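Local coordinates for monosaccharide ABC transporter substrate-binding protein, CUT2 family (PDB 4YHS), which probably captures a sugar or related small solute outside the inner membrane and delivers it to a CUT2-family ABC importer, at residues Ser173-Lys178 with Asp272-Tyr277; Trp190-Gly193 with Trp199-Ala202; Val230-Val235 with Gln259-Glu264; Asp237-Ala242 with Arg263-Lys268. One frame throughout, in Å; residues are numbered along the deposited sequence.

Interaction 1 of 4, residues Ser173-Lys178 with Asp272-Tyr277; sequences SYLAKK and DLLAFY
Leu274 of strand 272-275 pushes its branched end against two neighbouring residues of helix 164-178, Tyr174 and Leu175, and everything that passes between the segments is apolar. Leu175 and Leu274 meet end to end: CD2 of Leu175 lies 3.9 Å from CD2 of Leu274 and about as far from its CD1, so one methyl of the helix residue rests against both methyls of the strand residue. The second touch is oblique, with CD2 of Leu274 3.9 Å from ring atom CD2 of Tyr174. The Tyr174 ring is brought there by a first torsion that sets CG opposite the backbone N (chi1 -175°). Leucine suits the strand position because its fork can serve two partners at once, and tyrosine the helix position because its ring carbons join the apolar layer while its OH reaches a hydrogen bond with Asp331.

Polar bonds are made with partners outside the two segments. Asp272, at the start of the strand, forms a salt bridge with Arg246, and the backbone of Leu274 bonds to Val248 and Gly250 of the adjoining strand. Tyr247 of that strand touches both Leu175 and Leu274, extending the apolar patch. A helix packed on a face of a parallel sheet, here at its outermost strand and the next one in, is the layered alpha/beta architecture of periplasmic binding protein lobes.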
loop_
_atom_site.group_PDB
_atom_site.type_symbol
_atom_site.label_atom_id
_atom_site.label_comp_id
_atom_site.label_asym_id
_atom_site.label_seq_id
_atom_site.Cartn_x
_atom_site.Cartn_y
_atom_site.Cartn_z
ATOM N N SER A 173 -6.557 14.484 6.497
ATOM C CA SER A 173 -7.719 15.246 5.991
ATOM C C SER A 173 -9.008 14.757 6.593
ATOM O O SER A 173 -9.899 15.547 6.881
ATOM C CB SER A 173 -7.814 15.146 4.467
ATOM O OG SER A 173 -6.776 15.885 3.867
ATOM N N TYR A 174 -9.104 13.435 6.742
ATOM C CA TYR A 174 -10.200 12.794 7.470
ATOM C C TYR A 174 -10.404 13.428 8.859
ATOM O O TYR A 174 -11.523 13.772 9.268
ATOM C CB TYR A 174 -9.910 11.294 7.609
ATOM C CG TYR A 174 -11.018 10.467 8.249
ATOM C CD1 TYR A 174 -12.096 10.000 7.491
ATOM C CD2 TYR A 174 -10.979 10.135 9.595
ATOM C CE1 TYR A 174 -13.113 9.219 8.074
ATOM C CE2 TYR A 174 -11.974 9.366 10.172
ATOM C CZ TYR A 174 -13.040 8.910 9.403
ATOM O OH TYR A 174 -14.010 8.149 10.024
ATOM N N LEU A 175 -9.330 13.575 9.607
ATOM C CA LEU A 175 -9.446 14.194 10.925
ATOM C C LEU A 175 -9.724 15.690 10.821
ATOM O O LEU A 175 -10.557 16.228 11.536
ATOM C CB LEU A 175 -8.184 13.953 11.745
ATOM C CG LEU A 175 -8.006 12.526 12.241
ATOM C CD1 LEU A 175 -6.697 12.420 12.946
ATOM C CD2 LEU A 175 -9.151 12.099 13.184
ATOM N N ALA A 176 -9.015 16.367 9.923
ATOM C CA ALA A 176 -9.188 17.806 9.792
ATOM C C ALA A 176 -10.640 18.196 9.433
ATOM O O ALA A 176 -11.121 19.228 9.878
ATOM C CB ALA A 176 -8.219 18.343 8.752
ATOM N N LYS A 177 -11.325 17.363 8.641
ATOM C CA LYS A 177 -12.714 17.633 8.279
ATOM C C LYS A 177 -13.623 17.550 9.504
ATOM O O LYS A 177 -14.571 18.329 9.643
ATOM C CB LYS A 177 -13.194 16.650 7.200
ATOM C CG LYS A 177 -12.738 16.958 5.766
ATOM C CD LYS A 177 -12.927 15.739 4.892
ATOM C CE LYS A 177 -12.912 16.073 3.412
ATOM N NZ LYS A 177 -11.588 15.820 2.784
ATOM N N LYS A 178 -13.333 16.602 10.391
ATOM C CA LYS A 178 -14.086 16.440 11.637
ATOM C C LYS A 178 -13.838 17.578 12.630
ATOM O O LYS A 178 -14.650 17.820 13.528
ATOM C CB LYS A 178 -13.739 15.091 12.295
ATOM C CG LYS A 178 -14.144 13.904 11.439
ATOM C CD LYS A 178 -13.476 12.575 11.836
ATOM C CE LYS A 178 -14.090 11.972 13.074
ATOM N NZ LYS A 178 -15.429 11.380 12.798
ATOM N N ASP A 272 -9.978 7.904 20.294
ATOM C CA ASP A 272 -10.115 7.114 19.083
ATOM C C ASP A 272 -8.793 6.826 18.396
ATOM O O ASP A 272 -7.831 7.610 18.476
ATOM C CB ASP A 272 -11.055 7.818 18.111
ATOM C CG ASP A 272 -12.496 7.662 18.513
ATOM O OD1 ASP A 272 -12.986 6.537 18.425
ATOM O OD2 ASP A 272 -13.119 8.652 18.936
ATOM N N LEU A 273 -8.754 5.675 17.735
ATOM C CA LEU A 273 -7.524 5.176 17.119
ATOM C C LEU A 273 -7.587 5.253 15.607
ATOM O O LEU A 273 -8.614 4.935 15.001
ATOM C CB LEU A 273 -7.261 3.750 17.571
ATOM C CG LEU A 273 -7.370 3.534 19.077
ATOM C CD1 LEU A 273 -7.212 2.063 19.423
ATOM C CD2 LEU A 273 -6.297 4.355 19.803
ATOM N N LEU A 274 -6.476 5.653 14.991
ATOM C CA LEU A 274 -6.394 5.635 13.539
ATOM C C LEU A 274 -5.046 5.101 13.126
ATOM O O LEU A 274 -4.061 5.261 13.860
ATOM C CB LEU A 274 -6.620 7.039 12.956
ATOM C CG LEU A 274 -7.989 7.717 13.042
ATOM C CD1 LEU A 274 -8.146 8.516 14.328
ATOM C CD2 LEU A 274 -8.149 8.618 11.840
ATOM N N ALA A 275 -5.011 4.434 11.967
ATOM C CA ALA A 275 -3.761 4.027 11.342
ATOM C C ALA A 275 -3.647 4.754 9.996
ATOM O O ALA A 275 -4.676 5.158 9.430
ATOM C CB ALA A 275 -3.709 2.499 11.150
ATOM N N PHE A 276 -2.426 4.941 9.482
ATOM C CA PHE A 276 -2.289 5.533 8.145
ATOM C C PHE A 276 -2.012 4.474 7.072
ATOM O O PHE A 276 -1.682 4.811 5.929
ATOM C CB PHE A 276 -1.217 6.649 8.093
ATOM C CG PHE A 276 0.195 6.212 8.387
ATOM C CD1 PHE A 276 1.043 5.789 7.367
ATOM C CD2 PHE A 276 0.703 6.319 9.672
ATOM C CE1 PHE A 276 2.375 5.428 7.635
ATOM C CE2 PHE A 276 2.020 5.986 9.939
ATOM C CZ PHE A 276 2.856 5.532 8.926
ATOM N N TYR A 277 -2.275 3.221 7.416
ATOM C CA TYR A 277 -2.275 2.161 6.401
ATOM C C TYR A 277 -3.075 0.936 6.909
ATOM O O TYR A 277 -3.508 0.879 8.075
ATOM C CB TYR A 277 -0.819 1.807 5.971
ATOM C CG TYR A 277 0.098 1.195 7.002
ATOM C CD1 TYR A 277 0.177 -0.195 7.158
ATOM C CD2 TYR A 277 0.924 1.984 7.785
ATOM C CE1 TYR A 277 1.014 -0.762 8.078
ATOM C CE2 TYR A 277 1.760 1.420 8.732
ATOM C CZ TYR A 277 1.815 0.052 8.867
ATOM O OH TYR A 277 2.639 -0.512 9.809
#

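Interaction 2 of 4, residues Trp190-Gly193 with Trp199-Ala202; sequences WFPG and WVEA
Val200, in the first turn of helix 198-211, straddles the carbonyl oxygen of Pro192 with its two methyls. CG1 approaches Pro192 O to 3.5 Å and CG2 to 3.6 Å, an arrangement set by the first torsion (chi1 172°), which puts CG1 opposite the backbone N and CG2 opposite the carbonyl carbon. CG1 meets the ring of Pro192, 3.9 Å from its CB, while CG2 faces the backbone carbon of Gly193. The same CG2 sits 3.5 Å above the centre of the ring system of Trp199, whose chi1 of 65° brings the indole beside Val200. Strand 186-191, this turn and helix 198-211 begin a beta-alpha-beta unit, and the contact lies where the chain leaves the strand for the helix; Trp199 comes close to a bound bis-tris molecule. An alanine in place of Val200 is likely to open a gap over Pro192 O and take from the Trp199 indole the methyl that covers one face. Glycine suits its place at Gly193 because a side chain would run into Val200 CG2 and, at this positive phi, into the preceding carbonyl. Pro192 lays CB over one face of Trp190, toward the rim, and Trp190 NE1 bonds to Asn204 of helix 198-211.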
loop_
_atom_site.group_PDB
_atom_site.type_symbol
_atom_site.label_atom_id
_atom_site.label_comp_id
_atom_site.label_asym_id
_atom_site.label_seq_id
_atom_site.Cartn_x
_atom_site.Cartn_y
_atom_site.Cartn_z
ATOM N N TRP A 190 0.671 11.282 17.594
ATOM C CA TRP A 190 1.067 10.841 16.245
ATOM C C TRP A 190 2.327 9.981 16.349
ATOM O O TRP A 190 3.339 10.416 16.920
ATOM C CB TRP A 190 1.260 12.077 15.370
ATOM C CG TRP A 190 1.762 11.859 13.950
ATOM C CD1 TRP A 190 2.849 12.437 13.404
ATOM C CD2 TRP A 190 1.183 11.039 12.918
ATOM N NE1 TRP A 190 3.010 12.038 12.105
ATOM C CE2 TRP A 190 1.998 11.182 11.776
ATOM C CE3 TRP A 190 0.069 10.212 12.846
ATOM C CZ2 TRP A 190 1.729 10.527 10.577
ATOM C CZ3 TRP A 190 -0.199 9.551 11.654
ATOM C CH2 TRP A 190 0.617 9.710 10.545
ATOM N N PHE A 191 2.250 8.771 15.787
ATOM C CA PHE A 191 3.234 7.717 15.986
ATOM C C PHE A 191 3.580 7.134 14.635
ATOM O O PHE A 191 3.026 6.109 14.248
ATOM C CB PHE A 191 2.677 6.643 16.905
ATOM C CG PHE A 191 2.248 7.181 18.241
ATOM C CD1 PHE A 191 3.154 7.296 19.291
ATOM C CD2 PHE A 191 0.952 7.609 18.443
ATOM C CE1 PHE A 191 2.756 7.807 20.525
ATOM C CE2 PHE A 191 0.558 8.129 19.687
ATOM C CZ PHE A 191 1.476 8.234 20.715
ATOM N N PRO A 192 4.494 7.797 13.903
ATOM C CA PRO A 192 4.608 7.534 12.461
ATOM C C PRO A 192 5.439 6.313 12.064
ATOM O O PRO A 192 5.357 5.902 10.896
ATOM C CB PRO A 192 5.238 8.833 11.925
ATOM C CG PRO A 192 5.904 9.445 13.095
ATOM C CD PRO A 192 5.116 9.066 14.290
ATOM N N GLY A 193 6.178 5.720 12.994
ATOM C CA GLY A 193 7.009 4.562 12.659
ATOM C C GLY A 193 8.481 4.944 12.773
ATOM O O GLY A 193 8.808 5.916 13.423
ATOM N N TRP A 199 9.284 5.852 3.789
ATOM C CA TRP A 199 7.825 5.768 3.846
ATOM C C TRP A 199 7.249 6.536 5.038
ATOM O O TRP A 199 6.189 7.159 4.948
ATOM C CB TRP A 199 7.364 4.293 3.888
ATOM C CG TRP A 199 7.754 3.465 5.126
ATOM C CD1 TRP A 199 8.967 2.907 5.396
ATOM C CD2 TRP A 199 6.897 3.100 6.217
ATOM N NE1 TRP A 199 8.924 2.224 6.593
ATOM C CE2 TRP A 199 7.659 2.331 7.113
ATOM C CE3 TRP A 199 5.556 3.353 6.519
ATOM C CZ2 TRP A 199 7.130 1.817 8.280
ATOM C CZ3 TRP A 199 5.042 2.849 7.678
ATOM C CH2 TRP A 199 5.818 2.085 8.544
ATOM N N VAL A 200 7.944 6.461 6.160
ATOM C CA VAL A 200 7.543 7.151 7.380
ATOM C C VAL A 200 7.583 8.669 7.212
ATOM O O VAL A 200 6.639 9.382 7.591
ATOM C CB VAL A 200 8.466 6.742 8.562
ATOM C CG1 VAL A 200 8.201 7.581 9.760
ATOM C CG2 VAL A 200 8.282 5.275 8.866
ATOM N N GLU A 201 8.708 9.172 6.708
ATOM C CA GLU A 201 8.885 10.605 6.558
ATOM C C GLU A 201 7.889 11.157 5.521
ATOM O O GLU A 201 7.411 12.281 5.661
ATOM C CB GLU A 201 10.325 10.917 6.189
ATOM C CG GLU A 201 11.301 10.458 7.268
ATOM C CD GLU A 201 11.151 11.234 8.595
ATOM O OE1 GLU A 201 10.588 12.347 8.584
ATOM O OE2 GLU A 201 11.602 10.737 9.655
ATOM N N ALA A 202 7.559 10.367 4.501
ATOM C CA ALA A 202 6.534 10.790 3.527
ATOM C C ALA A 202 5.133 10.835 4.155
ATOM O O ALA A 202 4.401 11.787 3.970
ATOM C CB ALA A 202 6.526 9.860 2.309
#

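Interaction 3 of 4, residues Val230-Val235 with Gln259-Glu264; sequences VQAKLV and QGLIRE
Leu261 of helix 252-264 projects one methyl, CD1, onto helix 228-241 between Ala232 and Val235, where two helices of an alpha/beta periplasmic binding protein lobe pack side by side. The apolar contacts all run through that methyl. It lies 4.0 Å from CB of Ala232 and 3.9 Å from CB of Val235, the Leu261 and Val235 side chains crossing at a slant. Leu261 sets its CG opposite the carbonyl carbon (chi1 -50°) and extends onward (chi2 -177°), which carries CD1 across to the other helix. Alanine suits the facing position because its small side chain lets the backbones come near, with the CA atoms of Ala232 and Leu261 7.5 Å apart, and beta-branched valine fills the space a turn further on. Val235 also touches Phe191, and Ile262 packs on Leu273.

Charged groups lie away from this seam: Arg263 and Glu264 form a salt bridge, with NE of Arg263 3.0 Å from OE2 of Glu264, and the guanidinium lies over Gly260 O. Gln231 bonds through OE1 to Thr254, a further link between the two helices. The nearest approach across the segments is of carbon to backbone oxygen: Leu261 CD1 stands 3.4 Å from Ala232 O.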
loop_
_atom_site.group_PDB
_atom_site.type_symbol
_atom_site.label_atom_id
_atom_site.label_comp_id
_atom_site.label_asym_id
_atom_site.label_seq_id
_atom_site.Cartn_x
_atom_site.Cartn_y
_atom_site.Cartn_z
ATOM N N VAL A 230 7.273 -1.761 21.449
ATOM C CA VAL A 230 7.840 -0.438 21.229
ATOM C C VAL A 230 6.731 0.606 21.057
ATOM O O VAL A 230 6.729 1.633 21.731
ATOM C CB VAL A 230 8.761 -0.443 19.990
ATOM C CG1 VAL A 230 9.123 0.972 19.569
ATOM C CG2 VAL A 230 10.031 -1.255 20.269
ATOM N N GLN A 231 5.798 0.333 20.159
ATOM C CA GLN A 231 4.688 1.269 19.876
ATOM C C GLN A 231 3.700 1.373 21.048
ATOM O O GLN A 231 3.210 2.464 21.370
ATOM C CB GLN A 231 3.946 0.861 18.609
ATOM C CG GLN A 231 4.740 0.990 17.277
ATOM C CD GLN A 231 5.226 2.394 16.985
ATOM O OE1 GLN A 231 4.486 3.342 17.138
ATOM N NE2 GLN A 231 6.479 2.526 16.553
ATOM N N ALA A 232 3.408 0.260 21.707
ATOM C CA ALA A 232 2.575 0.328 22.913
ATOM C C ALA A 232 3.185 1.227 23.997
ATOM O O ALA A 232 2.476 2.038 24.609
ATOM C CB ALA A 232 2.323 -1.066 23.456
ATOM N N LYS A 233 4.497 1.102 24.232
ATOM C CA LYS A 233 5.188 1.911 25.226
ATOM C C LYS A 233 5.126 3.394 24.845
ATOM O O LYS A 233 4.866 4.226 25.697
ATOM C CB LYS A 233 6.642 1.420 25.381
ATOM C CG LYS A 233 7.556 2.289 26.252
ATOM C CD LYS A 233 7.133 2.346 27.696
ATOM C CE LYS A 233 8.189 3.080 28.526
ATOM N NZ LYS A 233 7.632 3.533 29.828
ATOM N N LEU A 234 5.301 3.717 23.567
ATOM C CA LEU A 234 5.141 5.103 23.124
ATOM C C LEU A 234 3.727 5.642 23.432
ATOM O O LEU A 234 3.565 6.762 23.924
ATOM C CB LEU A 234 5.429 5.227 21.625
ATOM C CG LEU A 234 6.851 4.874 21.179
ATOM C CD1 LEU A 234 6.943 4.804 19.643
ATOM C CD2 LEU A 234 7.888 5.814 21.776
ATOM N N VAL A 235 2.707 4.860 23.114
ATOM C CA VAL A 235 1.331 5.312 23.343
ATOM C C VAL A 235 1.077 5.450 24.846
ATOM O O VAL A 235 0.497 6.451 25.295
ATOM C CB VAL A 235 0.305 4.366 22.700
ATOM C CG1 VAL A 235 -1.119 4.764 23.104
ATOM C CG2 VAL A 235 0.419 4.388 21.206
ATOM N N GLN A 259 -5.341 -0.668 21.083
ATOM C CA GLN A 259 -6.698 -1.122 21.442
ATOM C C GLN A 259 -6.738 -1.656 22.871
ATOM O O GLN A 259 -7.653 -1.345 23.673
ATOM C CB GLN A 259 -7.167 -2.193 20.471
ATOM C CG GLN A 259 -7.266 -1.797 19.029
ATOM C CD GLN A 259 -7.620 -2.994 18.181
ATOM O OE1 GLN A 259 -8.751 -3.132 17.704
ATOM N NE2 GLN A 259 -6.656 -3.888 18.016
ATOM N N GLY A 260 -5.732 -2.461 23.213
ATOM C CA GLY A 260 -5.676 -3.087 24.528
ATOM C C GLY A 260 -5.380 -2.099 25.632
ATOM O O GLY A 260 -5.918 -2.182 26.757
ATOM N N LEU A 261 -4.481 -1.165 25.328
ATOM C CA LEU A 261 -4.147 -0.071 26.241
ATOM C C LEU A 261 -5.350 0.809 26.528
ATOM O O LEU A 261 -5.598 1.216 27.672
ATOM C CB LEU A 261 -3.024 0.802 25.647
ATOM C CG LEU A 261 -1.782 0.092 25.124
ATOM C CD1 LEU A 261 -0.771 1.135 24.657
ATOM C CD2 LEU A 261 -1.179 -0.820 26.171
ATOM N N ILE A 262 -6.085 1.141 25.477
ATOM C CA ILE A 262 -7.307 1.936 25.651
ATOM C C ILE A 262 -8.284 1.179 26.537
ATOM O O ILE A 262 -8.883 1.737 27.447
ATOM C CB ILE A 262 -7.978 2.262 24.284
ATOM C CG1 ILE A 262 -7.118 3.229 23.472
ATOM C CG2 ILE A 262 -9.379 2.850 24.463
ATOM C CD1 ILE A 262 -6.588 4.415 24.206
ATOM N N ARG A 263 -8.471 -0.098 26.247
ATOM C CA ARG A 263 -9.366 -0.905 27.054
ATOM C C ARG A 263 -8.947 -0.895 28.532
ATOM O O ARG A 263 -9.766 -0.612 29.428
ATOM C CB ARG A 263 -9.409 -2.335 26.509
ATOM C CG ARG A 263 -10.498 -3.205 27.149
ATOM C CD ARG A 263 -10.420 -4.638 26.657
ATOM N NE ARG A 263 -9.110 -5.214 26.958
ATOM C CZ ARG A 263 -8.171 -5.512 26.067
ATOM N NH1 ARG A 263 -7.029 -6.023 26.502
ATOM N NH2 ARG A 263 -8.360 -5.320 24.756
ATOM N N GLU A 264 -7.674 -1.172 28.787
ATOM C CA GLU A 264 -7.185 -1.331 30.151
ATOM C C GLU A 264 -7.294 -0.036 30.945
ATOM O O GLU A 264 -7.600 -0.045 32.144
ATOM C CB GLU A 264 -5.734 -1.831 30.128
ATOM C CG GLU A 264 -5.573 -3.299 29.680
ATOM C CD GLU A 264 -6.673 -4.224 30.210
ATOM O OE1 GLU A 264 -6.872 -4.275 31.447
ATOM O OE2 GLU A 264 -7.342 -4.896 29.388
#

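Interaction 4 of 4, residues Asp237-Ala242 with Arg263-Lys268; sequences DALQAA and RERGLK
A Schellman motif ends helix 252-264 at Gly266, and the residues on either side of that glycine, Arg265 and Leu267, reach across to the last turn of helix 228-241. Glycine suits the turn because its phi is positive (67°), a value other residues adopt less readily. Arg265 runs extended from CG to NE and lays its guanidinium against Leu239, whose CB stands 3.9 Å above the centre of one face. At the rim of the group, NH2 donates a hydrogen bond to OE1 of Gln240 at 2.8 Å, bent to 143° at the hydrogen and tilted out of the guanidinium plane. Gln240 makes this possible by bending at its second torsion (chi2 -62°), which turns the amide back toward the arginine. Beneath the polar rim, CD1 of Leu239 touches CD of Arg265 at 3.8 Å and CD1 of Leu267 at 4.1 Å. Arginine suits its place because its long chain supplies both apolar methylenes and a charged end. Replacing Arg265 with an alanine would probably leave Gln240 OE1 without this donor and uncover Leu239. Ile262, one turn before Arg265, adds its CD1 near Leu239, while Ala238 packs on Ile245, in the loop leading from helix 228-241 to strand 247-250.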
loop_
_atom_site.group_PDB
_atom_site.type_symbol
_atom_site.label_atom_id
_atom_site.label_comp_id
_atom_site.label_asym_id
_atom_site.label_seq_id
_atom_site.Cartn_x
_atom_site.Cartn_y
_atom_site.Cartn_z
ATOM N N ASP A 237 3.238 6.145 27.218
ATOM C CA ASP A 237 3.943 7.320 27.679
ATOM C C ASP A 237 3.217 8.594 27.269
ATOM O O ASP A 237 3.151 9.540 28.052
ATOM C CB ASP A 237 5.376 7.326 27.137
ATOM C CG ASP A 237 6.266 6.298 27.817
ATOM O OD1 ASP A 237 5.890 5.761 28.884
ATOM O OD2 ASP A 237 7.355 6.036 27.264
ATOM N N ALA A 238 2.627 8.588 26.070
ATOM C CA ALA A 238 1.902 9.750 25.579
ATOM C C ALA A 238 0.635 10.000 26.412
ATOM O O ALA A 238 0.354 11.139 26.798
ATOM C CB ALA A 238 1.554 9.577 24.117
ATOM N N LEU A 239 -0.107 8.937 26.694
ATOM C CA LEU A 239 -1.332 9.056 27.488
ATOM C C LEU A 239 -1.015 9.564 28.879
ATOM O O LEU A 239 -1.790 10.319 29.471
ATOM C CB LEU A 239 -2.053 7.707 27.546
ATOM C CG LEU A 239 -2.621 7.254 26.191
ATOM C CD1 LEU A 239 -3.175 5.862 26.239
ATOM C CD2 LEU A 239 -3.694 8.202 25.689
ATOM N N GLN A 240 0.131 9.161 29.414
ATOM C CA GLN A 240 0.524 9.604 30.745
ATOM C C GLN A 240 0.784 11.099 30.713
ATOM O O GLN A 240 0.355 11.826 31.586
ATOM C CB GLN A 240 1.775 8.873 31.226
ATOM C CG GLN A 240 1.523 7.528 31.850
ATOM C CD GLN A 240 0.673 7.615 33.112
ATOM O OE1 GLN A 240 -0.179 6.761 33.355
ATOM N NE2 GLN A 240 0.904 8.649 33.921
ATOM N N ALA A 241 1.490 11.543 29.675
ATOM C CA ALA A 241 1.891 12.939 29.552
ATOM C C ALA A 241 0.738 13.885 29.191
ATOM O O ALA A 241 0.694 15.016 29.675
ATOM C CB ALA A 241 2.996 13.061 28.517
ATOM N N ALA A 242 -0.190 13.409 28.366
ATOM C CA ALA A 242 -1.299 14.217 27.859
ATOM C C ALA A 242 -2.611 13.494 28.095
ATOM O O ALA A 242 -3.165 12.865 27.173
ATOM C CB ALA A 242 -1.124 14.498 26.370
ATOM N N ARG A 263 -8.471 -0.098 26.247
ATOM C CA ARG A 263 -9.366 -0.905 27.054
ATOM C C ARG A 263 -8.947 -0.895 28.532
ATOM O O ARG A 263 -9.766 -0.612 29.428
ATOM C CB ARG A 263 -9.409 -2.335 26.509
ATOM C CG ARG A 263 -10.498 -3.205 27.149
ATOM C CD ARG A 263 -10.420 -4.638 26.657
ATOM N NE ARG A 263 -9.110 -5.214 26.958
ATOM C CZ ARG A 263 -8.171 -5.512 26.067
ATOM N NH1 ARG A 263 -7.029 -6.023 26.502
ATOM N NH2 ARG A 263 -8.360 -5.320 24.756
ATOM N N GLU A 264 -7.674 -1.172 28.787
ATOM C CA GLU A 264 -7.185 -1.331 30.151
ATOM C C GLU A 264 -7.294 -0.036 30.945
ATOM O O GLU A 264 -7.600 -0.045 32.144
ATOM C CB GLU A 264 -5.734 -1.831 30.128
ATOM C CG GLU A 264 -5.573 -3.299 29.680
ATOM C CD GLU A 264 -6.673 -4.224 30.210
ATOM O OE1 GLU A 264 -6.872 -4.275 31.447
ATOM O OE2 GLU A 264 -7.342 -4.896 29.388
ATOM N N ARG A 265 -7.058 1.083 30.279
ATOM C CA ARG A 265 -7.105 2.393 30.939
ATOM C C ARG A 265 -8.517 2.952 31.051
ATOM O O ARG A 265 -8.709 4.043 31.572
ATOM C CB ARG A 265 -6.239 3.396 30.189
ATOM C CG ARG A 265 -4.751 3.206 30.412
ATOM C CD ARG A 265 -3.969 4.140 29.507
ATOM N NE ARG A 265 -2.595 4.360 29.946
ATOM C CZ ARG A 265 -2.184 5.385 30.693
ATOM N NH1 ARG A 265 -3.033 6.317 31.124
ATOM N NH2 ARG A 265 -0.902 5.478 31.008
ATOM N N GLY A 266 -9.500 2.219 30.537
ATOM C CA GLY A 266 -10.880 2.672 30.577
ATOM C C GLY A 266 -11.177 3.895 29.717
ATOM O O GLY A 266 -12.040 4.719 30.056
ATOM N N LEU A 267 -10.468 4.005 28.597
ATOM C CA LEU A 267 -10.581 5.146 27.680
ATOM C C LEU A 267 -11.395 4.864 26.417
ATOM O O LEU A 267 -11.404 5.671 25.501
ATOM C CB LEU A 267 -9.177 5.607 27.260
ATOM C CG LEU A 267 -8.270 6.075 28.384
ATOM C CD1 LEU A 267 -6.858 6.368 27.863
ATOM C CD2 LEU A 267 -8.824 7.297 29.064
ATOM N N LYS A 268 -12.081 3.733 26.345
ATOM C CA LYS A 268 -12.786 3.408 25.113
ATOM C C LYS A 268 -13.810 4.513 24.794
ATOM O O LYS A 268 -14.528 4.974 25.686
ATOM C CB LYS A 268 -13.457 2.051 25.239
ATOM C CG LYS A 268 -14.085 1.536 23.949
ATOM C CD LYS A 268 -15.412 0.805 24.201
ATOM C CE LYS A 268 -15.403 -0.633 23.695
ATOM N NZ LYS A 268 -16.795 -1.162 23.587
#

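From the N terminus, helix 164-178 comes first, and interaction 1 closes the longest loop, returning 94 residues later at strand 272-275. The other three contacts nest inside that loop. Interaction 2 closes a short turn after strand 186-191, before the other two open. Interactions 3 and 4 then join the same pair of helices, 228-241 and 252-264, at successive levels and share Arg263 and Glu264. Residues on or just beyond the strands bind the set together: Phe191 packs on Gln231, Leu234, Val235 and Ala238, Leu273 meets Gln259 and Ile262, and Phe276 touches Trp190, Pro192 and Trp199. Helices are thus tied to one parallel four-stranded sheet.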